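TSC1 N-terminal domain (Chaetomium thermophilum, PDB 7A0M) probably binds lysosomal phosphoinositides as part of TSC1, helping the TSC complex move to lysosomes and regulate mTORC1. Local coordinates at residues G50-W61 and F75-L86; R373-N381 and A407-D415. All coordinates share one frame; numbering follows the deposited sequence.

Contact 1: residues G50-W61 and F75-L86; sequences GDRLNDELLAIW and FVAVLRQLRPGL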
# COMPACT_ATOMS: atom_id res chain seq x y z
N GLY B 50 7.66 -43.98 52.19
CA GLY B 50 6.69 -43.67 51.16
C GLY B 50 5.92 -44.89 50.70
O GLY B 50 4.73 -44.80 50.38
N ASP B 51 6.57 -46.06 50.69
CA ASP B 51 5.90 -47.28 50.24
C ASP B 51 4.79 -47.68 51.21
O ASP B 51 3.69 -48.03 50.77
CB ASP B 51 6.92 -48.41 50.10
CG ASP B 51 7.96 -48.14 49.02
OD1 ASP B 51 8.14 -46.96 48.65
OD2 ASP B 51 8.59 -49.12 48.55
N ARG B 52 5.06 -47.62 52.51
CA ARG B 52 4.04 -47.98 53.49
C ARG B 52 2.90 -46.96 53.52
O ARG B 52 1.75 -47.34 53.76
CB ARG B 52 4.67 -48.11 54.88
CG ARG B 52 5.72 -49.21 54.98
CD ARG B 52 6.33 -49.29 56.37
NE ARG B 52 7.32 -50.36 56.46
CZ ARG B 52 8.05 -50.62 57.54
NH1 ARG B 52 7.91 -49.87 58.63
NH2 ARG B 52 8.92 -51.61 57.53
N LEU B 53 3.20 -45.68 53.27
CA LEU B 53 2.15 -44.68 53.19
C LEU B 53 1.22 -44.95 52.02
O LEU B 53 -0.01 -44.82 52.15
CB LEU B 53 2.76 -43.28 53.07
CG LEU B 53 1.79 -42.13 52.82
CD1 LEU B 53 0.78 -42.02 53.94
CD2 LEU B 53 2.55 -40.82 52.66
N ASN B 54 1.79 -45.32 50.87
CA ASN B 54 0.98 -45.63 49.69
C ASN B 54 0.07 -46.83 49.95
O ASN B 54 -1.13 -46.79 49.62
CB ASN B 54 1.89 -45.90 48.48
CG ASN B 54 2.38 -44.61 47.81
OD1 ASN B 54 3.55 -44.24 47.91
ND2 ASN B 54 1.47 -43.92 47.12
N ASP B 55 0.62 -47.90 50.53
CA ASP B 55 -0.19 -49.09 50.80
C ASP B 55 -1.36 -48.76 51.72
O ASP B 55 -2.47 -49.28 51.53
CB ASP B 55 0.67 -50.19 51.41
CG ASP B 55 1.75 -50.69 50.46
OD1 ASP B 55 1.86 -50.12 49.35
OD2 ASP B 55 2.47 -51.64 50.82
N GLU B 56 -1.13 -47.91 52.71
CA GLU B 56 -2.21 -47.52 53.61
C GLU B 56 -3.23 -46.63 52.91
O GLU B 56 -4.44 -46.81 53.08
CB GLU B 56 -1.65 -46.81 54.84
CG GLU B 56 -2.71 -46.45 55.86
CD GLU B 56 -3.34 -47.68 56.48
OE1 GLU B 56 -2.71 -48.76 56.46
OE2 GLU B 56 -4.48 -47.57 56.99
N LEU B 57 -2.76 -45.65 52.12
CA LEU B 57 -3.68 -44.80 51.37
C LEU B 57 -4.54 -45.59 50.40
O LEU B 57 -5.73 -45.30 50.23
CB LEU B 57 -2.90 -43.71 50.64
CG LEU B 57 -2.31 -42.58 51.48
CD1 LEU B 57 -1.48 -41.65 50.62
CD2 LEU B 57 -3.41 -41.82 52.20
N LEU B 58 -3.95 -46.59 49.74
CA LEU B 58 -4.73 -47.48 48.88
C LEU B 58 -5.81 -48.20 49.68
O LEU B 58 -6.95 -48.34 49.21
CB LEU B 58 -3.80 -48.49 48.20
CG LEU B 58 -4.44 -49.34 47.10
CD1 LEU B 58 -5.09 -48.46 46.04
CD2 LEU B 58 -3.43 -50.30 46.46
N ALA B 59 -5.46 -48.69 50.88
CA ALA B 59 -6.42 -49.41 51.71
C ALA B 59 -7.59 -48.53 52.10
O ALA B 59 -8.75 -48.96 52.04
CB ALA B 59 -5.74 -49.97 52.96
N ILE B 60 -7.31 -47.29 52.52
CA ILE B 60 -8.39 -46.37 52.89
C ILE B 60 -9.31 -46.13 51.70
O ILE B 60 -10.54 -46.15 51.83
CB ILE B 60 -7.79 -45.05 53.41
CG1 ILE B 60 -7.06 -45.25 54.73
CG2 ILE B 60 -8.87 -44.00 53.57
CD1 ILE B 60 -6.26 -44.05 55.18
N TRP B 61 -8.72 -45.90 50.53
CA TRP B 61 -9.49 -45.67 49.32
C TRP B 61 -10.40 -46.85 49.00
O TRP B 61 -11.57 -46.68 48.67
CB TRP B 61 -8.54 -45.38 48.16
CG TRP B 61 -9.21 -45.25 46.82
CD1 TRP B 61 -9.31 -46.20 45.85
CD2 TRP B 61 -9.86 -44.08 46.30
NE1 TRP B 61 -9.97 -45.70 44.76
CE2 TRP B 61 -10.33 -44.40 45.02
CE3 TRP B 61 -10.09 -42.80 46.81
CZ2 TRP B 61 -11.02 -43.48 44.23
CZ3 TRP B 61 -10.78 -41.89 46.02
CH2 TRP B 61 -11.24 -42.24 44.75
N PHE B 75 -10.66 -36.87 50.59
CA PHE B 75 -9.50 -37.71 50.30
C PHE B 75 -8.46 -36.97 49.46
O PHE B 75 -7.25 -37.16 49.66
CB PHE B 75 -9.95 -38.99 49.59
CG PHE B 75 -8.83 -39.96 49.33
CD1 PHE B 75 -8.36 -40.78 50.33
CD2 PHE B 75 -8.26 -40.06 48.07
CE1 PHE B 75 -7.34 -41.68 50.09
CE2 PHE B 75 -7.24 -40.95 47.82
CZ PHE B 75 -6.78 -41.76 48.84
N VAL B 76 -8.91 -36.14 48.52
CA VAL B 76 -7.96 -35.38 47.71
C VAL B 76 -7.20 -34.39 48.58
O VAL B 76 -5.99 -34.19 48.40
CB VAL B 76 -8.69 -34.68 46.55
CG1 VAL B 76 -7.73 -33.77 45.79
CG2 VAL B 76 -9.28 -35.70 45.60
N ALA B 77 -7.88 -33.76 49.54
CA ALA B 77 -7.21 -32.84 50.45
C ALA B 77 -6.12 -33.55 51.24
O ALA B 77 -5.03 -33.01 51.45
CB ALA B 77 -8.22 -32.19 51.39
N VAL B 78 -6.40 -34.77 51.70
CA VAL B 78 -5.39 -35.56 52.39
C VAL B 78 -4.25 -35.92 51.45
O VAL B 78 -3.07 -35.88 51.82
CB VAL B 78 -6.02 -36.82 53.00
CG1 VAL B 78 -5.01 -37.55 53.85
CG2 VAL B 78 -7.24 -36.46 53.82
N LEU B 79 -4.59 -36.30 50.21
CA LEU B 79 -3.56 -36.69 49.25
C LEU B 79 -2.67 -35.52 48.87
O LEU B 79 -1.49 -35.71 48.57
CB LEU B 79 -4.22 -37.31 48.03
CG LEU B 79 -3.33 -38.11 47.08
CD1 LEU B 79 -2.57 -39.17 47.85
CD2 LEU B 79 -4.20 -38.75 46.02
N ARG B 80 -3.22 -34.30 48.85
CA ARG B 80 -2.42 -33.13 48.54
C ARG B 80 -1.37 -32.88 49.63
O ARG B 80 -0.21 -32.60 49.32
CB ARG B 80 -3.32 -31.90 48.36
CG ARG B 80 -4.22 -31.99 47.14
CD ARG B 80 -5.22 -30.86 47.07
NE ARG B 80 -4.60 -29.54 47.20
CZ ARG B 80 -5.28 -28.42 47.41
NH1 ARG B 80 -6.60 -28.45 47.51
NH2 ARG B 80 -4.63 -27.27 47.53
N GLN B 81 -1.77 -32.96 50.90
CA GLN B 81 -0.84 -32.68 51.98
C GLN B 81 0.22 -33.77 52.13
O GLN B 81 1.36 -33.47 52.49
CB GLN B 81 -1.61 -32.52 53.29
CG GLN B 81 -2.67 -31.44 53.28
CD GLN B 81 -3.36 -31.32 54.61
OE1 GLN B 81 -2.78 -31.66 55.64
NE2 GLN B 81 -4.60 -30.84 54.61
N LEU B 82 -0.13 -35.02 51.85
CA LEU B 82 0.80 -36.13 51.98
C LEU B 82 1.60 -36.38 50.71
O LEU B 82 2.40 -37.32 50.68
CB LEU B 82 0.05 -37.41 52.37
CG LEU B 82 -0.36 -37.55 53.84
CD1 LEU B 82 -1.25 -38.77 54.03
CD2 LEU B 82 0.88 -37.64 54.72
N ARG B 83 1.39 -35.58 49.67
CA ARG B 83 2.13 -35.74 48.42
C ARG B 83 3.65 -35.72 48.58
O ARG B 83 4.31 -36.56 47.95
CB ARG B 83 1.69 -34.66 47.43
CG ARG B 83 2.36 -34.74 46.08
CD ARG B 83 1.88 -33.62 45.18
NE ARG B 83 2.19 -32.32 45.76
CZ ARG B 83 3.38 -31.72 45.69
NH1 ARG B 83 4.38 -32.31 45.05
NH2 ARG B 83 3.56 -30.54 46.25
N PRO B 84 4.26 -34.82 49.35
CA PRO B 84 5.73 -34.86 49.46
C PRO B 84 6.25 -36.15 50.05
O PRO B 84 7.38 -36.57 49.73
CB PRO B 84 6.05 -33.66 50.37
CG PRO B 84 4.90 -32.74 50.20
CD PRO B 84 3.71 -33.64 50.04
N GLY B 85 5.47 -36.82 50.90
CA GLY B 85 5.90 -38.05 51.51
C GLY B 85 5.59 -39.32 50.75
O GLY B 85 5.85 -40.41 51.26
N LEU B 86 5.05 -39.22 49.53
CA LEU B 86 4.72 -40.42 48.77
C LEU B 86 5.97 -41.10 48.23
O LEU B 86 5.99 -42.33 48.08
CB LEU B 86 3.78 -40.08 47.61
CG LEU B 86 2.37 -39.63 47.98
CD1 LEU B 86 1.61 -39.19 46.74
CD2 LEU B 86 1.64 -40.74 48.71
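Leu-57 of helix 45-65 reaches into a cluster of leucines from the 75-86 segment and meets them with both of its methyls. CD1 lies 3.8 Å from Leu-86 CD2 and 3.9 Å from Leu-79 CD1, while CD2 turns to Leu-82 CD1 at a looser 4.2 Å. The first torsion sets CG anti to the carbonyl carbon (chi1 -72°), and together with the second it aims CD1 at Leu-79 and Leu-86 and CD2 at Leu-82. One turn earlier Leu-53 takes the other rotamer, CG anti to the backbone N: CD1 touches Leu-82 CD1 at 3.8 Å, and CD2 rests 3.6 Å from Gly-85 O.

At the far end Trp-61 brings the six-membered-ring atom CE3 over one face of the Phe-75 ring, 3.5 Å from Phe-75 CD2 and off-centre toward the rim. The two planes are inclined at 46°, an oblique pairing. Phe-75 CZ also sits 3.9 Å from Leu-57 O; Phe-75 thus touches both the indole and the Leu-57 carbonyl.

The other end closes to backbone distance. Gly-50 CA makes CA-H...O contacts with Gly-85 O and Leu-86 O, both bent at the hydrogen.

Helix 89-105 packs behind the aromatic end, where Trp-95 meets Phe-75 and Leu-79; Tyr-72 lies against Trp-61. On other flanks, Ile-60 and Val-78 touch helix 9-21, and Leu-53 and Leu-82 touch helix 29-41.

Helices 50-61 and 75-81 run antiparallel (175°), with segment axes 12.2 Å apart: an alpha-hairpin within an all-helical bundle. Leucine and aromatic side chains bridge this helical part, while the turn after residue 81 comes in to backbone contact at Gly-50. The chemistry implies cohesion that rests mainly on buried apolar surface.

Contact 2: residues R373-N381 and A407-D415; sequences RKQHLLHPN and ADCMALVVD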
# COMPACT_ATOMS: atom_id res chain seq x y z
N ARG B 373 -3.57 -6.59 -2.58
CA ARG B 373 -2.57 -5.56 -2.86
C ARG B 373 -3.09 -4.18 -2.48
O ARG B 373 -2.35 -3.37 -1.91
CB ARG B 373 -2.18 -5.59 -4.34
CG ARG B 373 -1.12 -4.57 -4.70
CD ARG B 373 -0.93 -4.46 -6.21
NE ARG B 373 -2.14 -4.02 -6.90
CZ ARG B 373 -2.57 -2.76 -6.93
NH1 ARG B 373 -1.89 -1.81 -6.30
NH2 ARG B 373 -3.68 -2.45 -7.58
N LYS B 374 -4.36 -3.90 -2.79
CA LYS B 374 -4.97 -2.62 -2.48
C LYS B 374 -5.23 -2.43 -0.99
O LYS B 374 -5.78 -1.39 -0.60
CB LYS B 374 -6.29 -2.48 -3.24
CG LYS B 374 -6.15 -2.55 -4.75
CD LYS B 374 -7.51 -2.38 -5.42
CE LYS B 374 -7.42 -2.60 -6.92
NZ LYS B 374 -8.76 -2.56 -7.56
N GLN B 375 -4.85 -3.39 -0.16
CA GLN B 375 -5.04 -3.30 1.29
C GLN B 375 -3.73 -3.11 2.05
O GLN B 375 -3.77 -2.98 3.28
CB GLN B 375 -5.73 -4.57 1.81
CG GLN B 375 -7.20 -4.70 1.43
CD GLN B 375 -7.78 -6.03 1.87
OE1 GLN B 375 -7.06 -6.90 2.36
NE2 GLN B 375 -9.09 -6.19 1.71
N HIS B 376 -2.59 -3.09 1.37
CA HIS B 376 -1.30 -3.10 2.05
C HIS B 376 -0.39 -2.01 1.53
O HIS B 376 -0.27 -1.80 0.31
CB HIS B 376 -0.62 -4.47 1.91
CG HIS B 376 -1.29 -5.55 2.69
ND1 HIS B 376 -2.44 -6.18 2.26
CD2 HIS B 376 -0.99 -6.11 3.89
CE1 HIS B 376 -2.81 -7.09 3.15
NE2 HIS B 376 -1.94 -7.06 4.15
N LEU B 377 0.26 -1.31 2.46
CA LEU B 377 1.25 -0.30 2.13
C LEU B 377 2.52 -0.94 1.59
O LEU B 377 2.76 -2.15 1.74
CB LEU B 377 1.58 0.54 3.36
CG LEU B 377 0.42 1.29 4.03
CD1 LEU B 377 0.81 1.71 5.44
CD2 LEU B 377 0.01 2.49 3.20
N LEU B 378 3.35 -0.12 0.95
CA LEU B 378 4.68 -0.57 0.53
C LEU B 378 5.49 -1.00 1.75
O LEU B 378 5.56 -0.29 2.75
CB LEU B 378 5.40 0.54 -0.23
CG LEU B 378 6.81 0.21 -0.74
CD1 LEU B 378 6.75 -0.87 -1.81
CD2 LEU B 378 7.51 1.46 -1.25
N HIS B 379 6.11 -2.18 1.65
CA HIS B 379 6.84 -2.76 2.77
C HIS B 379 8.23 -2.13 2.87
O HIS B 379 8.87 -1.89 1.85
CB HIS B 379 6.95 -4.27 2.59
CG HIS B 379 7.29 -5.00 3.86
ND1 HIS B 379 8.54 -4.96 4.43
CD2 HIS B 379 6.54 -5.81 4.64
CE1 HIS B 379 8.54 -5.70 5.53
NE2 HIS B 379 7.34 -6.23 5.68
N PRO B 380 8.70 -1.86 4.09
CA PRO B 380 10.05 -1.29 4.23
C PRO B 380 11.16 -2.19 3.70
O PRO B 380 12.25 -1.69 3.39
CB PRO B 380 10.20 -1.08 5.75
CG PRO B 380 8.81 -1.07 6.27
CD PRO B 380 7.99 -1.94 5.37
N ASN B 381 10.92 -3.50 3.58
CA ASN B 381 11.93 -4.40 3.04
C ASN B 381 12.33 -4.01 1.62
O ASN B 381 13.47 -4.26 1.21
CB ASN B 381 11.43 -5.84 3.07
CG ASN B 381 11.55 -6.47 4.44
OD1 ASN B 381 11.63 -5.78 5.45
ND2 ASN B 381 11.58 -7.80 4.48
N ALA B 407 2.13 -6.48 15.40
CA ALA B 407 1.81 -5.06 15.30
C ALA B 407 2.42 -4.44 14.05
O ALA B 407 1.77 -3.65 13.36
CB ALA B 407 2.28 -4.33 16.55
N ASP B 408 3.68 -4.78 13.75
CA ASP B 408 4.31 -4.26 12.54
C ASP B 408 3.59 -4.75 11.28
O ASP B 408 3.46 -4.01 10.30
CB ASP B 408 5.79 -4.64 12.51
CG ASP B 408 6.60 -3.89 13.54
OD1 ASP B 408 6.21 -2.75 13.89
OD2 ASP B 408 7.63 -4.42 14.00
N CYS B 409 3.13 -6.01 11.30
CA CYS B 409 2.38 -6.52 10.15
C CYS B 409 1.04 -5.80 9.99
O CYS B 409 0.58 -5.60 8.86
CB CYS B 409 2.16 -8.02 10.29
SG CYS B 409 3.65 -9.03 10.12
N MSE B 410 0.41 -5.42 11.10
CA MSE B 410 -0.86 -4.72 11.04
C MSE B 410 -0.69 -3.28 10.58
O MSE B 410 -1.59 -2.70 9.98
CB MSE B 410 -1.55 -4.76 12.41
CG MSE B 410 -1.97 -6.15 12.84
SE MSE B 410 -3.22 -6.97 11.58
CE MSE B 410 -2.78 -8.84 11.89
N ALA B 411 0.48 -2.70 10.87
CA ALA B 411 0.76 -1.33 10.44
C ALA B 411 0.80 -1.18 8.93
O ALA B 411 0.75 -0.05 8.43
CB ALA B 411 2.08 -0.85 11.05
N LEU B 412 0.90 -2.29 8.20
CA LEU B 412 0.89 -2.27 6.74
C LEU B 412 -0.51 -2.35 6.16
O LEU B 412 -0.68 -2.12 4.95
CB LEU B 412 1.73 -3.44 6.21
CG LEU B 412 3.20 -3.44 6.64
CD1 LEU B 412 3.82 -4.80 6.38
CD2 LEU B 412 3.97 -2.35 5.91
N VAL B 413 -1.52 -2.66 6.97
CA VAL B 413 -2.87 -2.90 6.49
C VAL B 413 -3.63 -1.58 6.43
O VAL B 413 -3.63 -0.80 7.39
CB VAL B 413 -3.60 -3.91 7.40
CG1 VAL B 413 -5.03 -4.12 6.91
CG2 VAL B 413 -2.84 -5.22 7.44
N VAL B 414 -4.28 -1.33 5.30
CA VAL B 414 -5.10 -0.14 5.10
C VAL B 414 -6.54 -0.50 5.44
O VAL B 414 -7.21 -1.19 4.67
CB VAL B 414 -4.98 0.40 3.67
CG1 VAL B 414 -5.72 1.72 3.53
CG2 VAL B 414 -3.52 0.54 3.27
N ASP B 415 -7.01 -0.05 6.60
CA ASP B 415 -8.37 -0.35 7.03
C ASP B 415 -8.97 0.81 7.82
O ASP B 415 -10.19 0.97 7.87
CB ASP B 415 -8.39 -1.63 7.88
CG ASP B 415 -7.48 -1.56 9.08
OD1 ASP B 415 -6.77 -0.55 9.25
OD2 ASP B 415 -7.47 -2.53 9.87
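Gln-375 offers its carbonyl to the segment after helix 402-410: Val-414 N donates to Gln-375 O at 2.7 Å, nearly straight, with the donor tilted 33° from the carbonyl plane. Val-414 CG2 lies against the same oxygen.

His-376 follows, bridged to Val-413. Its CA makes a CA-H...O contact of 3.1 Å with Leu-412 O, and its ring runs alongside the Val-413 side chain, NE2 being 3.9 Å from Val-413 CG2. Both ring nitrogens are engaged, NE2 with Thr-328 and ND1 with Phe-372 O, which fixes the rotation of the imidazole.

Leu-377 N then bonds to Leu-412 O at 2.8 Å, in the carbonyl plane, while its side chain splays: CD1 reaches Ala-411 O at 3.5 Å and CD2 touches Val-414 CG2. Beyond Leu-378, whose O accepts from Arg-373 of the second subunit, His-379 has CG anti to the backbone N (chi1 -162°), which brings its ring to Leu-412, CD2 lying 3.4 Å from Leu-412 CD1. That ring is held by Asn-381 N, which points at ND1 within the ring plane, and by Gly-332 O at NE2. Pro-380 CD touches the other Leu-412 methyl, CD2, at 4.1 Å.

The two backbone bonds flank His-376 and Val-413, a non-hydrogen-bonded pair: a single isolated antiparallel beta bridge, tying the last modelled residues of this fragment to the loop after helix 357-373 beside the subunit interface of this helical domain.

Overall arrangement
The two contacts lie on opposite sides of the chain's centre, their own centres about 59 Å apart, and share no helix or loop. Contact 1 is wholly buried and joins neighbouring helices near the N-terminus, with apolar side chains doing most of the work. Contact 2, in the Hamartin part of the chain, is only partly buried: it pairs two loop segments through backbone hydrogen bonds, with histidines anchored by polar partners and a leucine tucked beside them. The difference follows the setting, helix surfaces meeting in a bundle against loops meeting at a partly buried site beside the second subunit. Contact 1, by contrast, stays within its own chain.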